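Local coordinates for protein agmatine ureohydrolase (Thermoplasma volcanium GSS1, PDB 3PZL) that is an arginase-family enzyme that probably hydrolyses agmatine to putrescine and urea, using two manganese ions per subunit, at residues Val254-Glu259 with Leu289-Phe293. Sequence-based numbering, arbitrary orientation.
Sequences VRRLIE and LLQVF
I258 sets both of its branches against helix 281-303, and the core of the contact is apolar. I258 CG2 lies beside the backbone of F293, 3.6 Å from F293 CB, and meets the F293 ring at its edge, near the ring plane. With CG1 anti to the carbonyl carbon (chi1 -61°), the other branch runs back toward the start of the helix, where I258 CD1 rests 3.8 Å from L289 CD2. L289 CD2 also meets V254 CG1 at 4.0 Å, the side chains of V254 and L289 crossing at about a right angle. V292 points at helix 251-261 and sets CG1 between I258 CG2 and R255 CG, 3.9 Å from each.

Helices 251-261 and 281-303 run side by side on one face of the parallel sheet of the arginase α/β fold; the axes of segments 254-259 and 289-293 come within 9.3 Å and lie 25° from parallel. Strand 265-271 joins them in sequence and passes beneath: I258 packs on F268, whose ring also stacks with that of F293.

R255, R256 and E259 form a salt-bridge network along helix 251-261. E259 OE1 accepts a hydrogen bond from R256 NH1 (2.8 Å), part of a salt bridge, while E259 OE2 faces R255 NH1 through charge alone. R255, extended from CG to NE, passes its CG over V292 at about a right angle and makes a cation-pi contact with F203 of a neighbouring subunit.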
loop_
_atom_site.group_PDB
_atom_site.type_symbol
_atom_site.label_atom_id
_atom_site.label_comp_id
_atom_site.label_asym_id
_atom_site.label_seq_id
_atom_site.Cartn_x
_atom_site.Cartn_y
_atom_site.Cartn_z
ATOM N N VAL B 254 -9.672 26.376 -5.250
ATOM C CA VAL B 254 -10.362 26.375 -3.992
ATOM C C VAL B 254 -9.675 27.361 -3.092
ATOM O O VAL B 254 -10.311 27.971 -2.224
ATOM C CB VAL B 254 -10.420 24.979 -3.374
ATOM C CG1 VAL B 254 -10.998 25.004 -1.993
ATOM C CG2 VAL B 254 -11.265 24.060 -4.239
ATOM N N ARG B 255 -8.376 27.553 -3.313
ATOM C CA ARG B 255 -7.586 28.429 -2.458
ATOM C C ARG B 255 -8.014 29.835 -2.731
ATOM O O ARG B 255 -8.208 30.615 -1.809
ATOM C CB ARG B 255 -6.086 28.243 -2.719
ATOM C CG ARG B 255 -5.151 29.232 -1.998
ATOM C CD ARG B 255 -3.723 29.082 -2.534
ATOM N NE ARG B 255 -2.735 30.000 -1.926
ATOM C CZ ARG B 255 -2.302 31.123 -2.510
ATOM N NH1 ARG B 255 -2.805 31.465 -3.676
ATOM N NH2 ARG B 255 -1.386 31.906 -1.935
ATOM N N ARG B 256 -8.196 30.147 -4.006
ATOM C CA ARG B 256 -8.612 31.473 -4.420
ATOM C C ARG B 256 -9.998 31.762 -3.885
ATOM O O ARG B 256 -10.278 32.855 -3.440
ATOM C CB ARG B 256 -8.537 31.587 -5.952
ATOM C CG ARG B 256 -8.912 32.935 -6.518
ATOM C CD ARG B 256 -7.917 34.025 -6.175
ATOM N NE ARG B 256 -8.389 35.315 -6.658
ATOM C CZ ARG B 256 -7.763 36.470 -6.469
ATOM N NH1 ARG B 256 -6.643 36.509 -5.771
ATOM N NH2 ARG B 256 -8.292 37.593 -6.946
ATOM N N LEU B 257 -10.864 30.772 -3.909
ATOM C CA LEU B 257 -12.201 30.929 -3.341
ATOM C C LEU B 257 -12.161 31.333 -1.868
ATOM O O LEU B 257 -12.951 32.151 -1.419
ATOM C CB LEU B 257 -13.063 29.662 -3.520
ATOM C CG LEU B 257 -14.545 29.846 -3.089
ATOM C CD1 LEU B 257 -15.521 29.071 -3.875
ATOM C CD2 LEU B 257 -14.726 29.510 -1.665
ATOM N N ILE B 258 -11.220 30.773 -1.133
ATOM C CA ILE B 258 -11.116 30.992 0.285
ATOM C C ILE B 258 -10.430 32.309 0.569
ATOM O O ILE B 258 -10.944 33.131 1.328
ATOM C CB ILE B 258 -10.379 29.818 0.955
ATOM C CG1 ILE B 258 -11.177 28.511 0.734
ATOM C CG2 ILE B 258 -10.170 30.087 2.430
ATOM C CD1 ILE B 258 -10.468 27.261 1.105
ATOM N N GLU B 259 -9.255 32.496 -0.024
ATOM C CA GLU B 259 -8.518 33.774 -0.009
ATOM C C GLU B 259 -9.531 34.954 -0.066
ATOM O O GLU B 259 -9.581 35.799 0.823
ATOM C CB GLU B 259 -7.663 33.797 -1.279
ATOM C CG GLU B 259 -6.345 34.444 -1.213
ATOM C CD GLU B 259 -5.668 34.539 -2.590
ATOM O OE1 GLU B 259 -6.347 34.706 -3.625
ATOM O OE2 GLU B 259 -4.428 34.445 -2.648
ATOM N N LEU B 289 -5.310 24.248 3.199
ATOM C CA LEU B 289 -6.570 24.977 3.024
ATOM C C LEU B 289 -7.084 25.615 4.315
ATOM O O LEU B 289 -7.723 26.662 4.286
ATOM C CB LEU B 289 -7.633 24.051 2.447
ATOM C CG LEU B 289 -7.501 23.762 0.950
ATOM C CD1 LEU B 289 -8.559 22.739 0.569
ATOM C CD2 LEU B 289 -7.599 25.036 0.081
ATOM N N LEU B 290 -6.796 24.993 5.452
ATOM C CA LEU B 290 -7.217 25.558 6.735
ATOM C C LEU B 290 -6.299 26.707 7.135
ATOM O O LEU B 290 -6.734 27.646 7.778
ATOM C CB LEU B 290 -7.240 24.465 7.817
ATOM C CG LEU B 290 -6.978 24.872 9.254
ATOM C CD1 LEU B 290 -8.208 25.558 9.754
ATOM C CD2 LEU B 290 -6.669 23.641 10.055
ATOM N N GLN B 291 -5.029 26.623 6.763
ATOM C CA GLN B 291 -4.115 27.708 7.029
ATOM C C GLN B 291 -4.548 28.889 6.206
ATOM O O GLN B 291 -4.626 30.015 6.704
ATOM C CB GLN B 291 -2.685 27.336 6.650
ATOM C CG GLN B 291 -1.971 26.486 7.672
ATOM C CD GLN B 291 -0.467 26.604 7.561
ATOM O OE1 GLN B 291 0.106 26.680 6.454
ATOM N NE2 GLN B 291 0.191 26.626 8.712
ATOM N N VAL B 292 -4.852 28.618 4.941
ATOM C CA VAL B 292 -5.237 29.650 4.000
ATOM C C VAL B 292 -6.476 30.433 4.460
ATOM O O VAL B 292 -6.540 31.651 4.316
ATOM C CB VAL B 292 -5.434 29.053 2.588
ATOM C CG1 VAL B 292 -6.315 29.937 1.710
ATOM C CG2 VAL B 292 -4.113 28.850 1.945
ATOM N N PHE B 293 -7.462 29.745 5.005
ATOM C CA PHE B 293 -8.631 30.436 5.490
ATOM C C PHE B 293 -8.292 31.397 6.619
ATOM O O PHE B 293 -8.632 32.586 6.550
ATOM C CB PHE B 293 -9.661 29.444 5.960
ATOM C CG PHE B 293 -10.798 30.063 6.669
ATOM C CD1 PHE B 293 -11.910 30.486 5.975
ATOM C CD2 PHE B 293 -10.770 30.227 8.029
ATOM C CE1 PHE B 293 -12.985 31.039 6.640
ATOM C CE2 PHE B 293 -11.842 30.799 8.694
ATOM C CZ PHE B 293 -12.950 31.191 8.003
#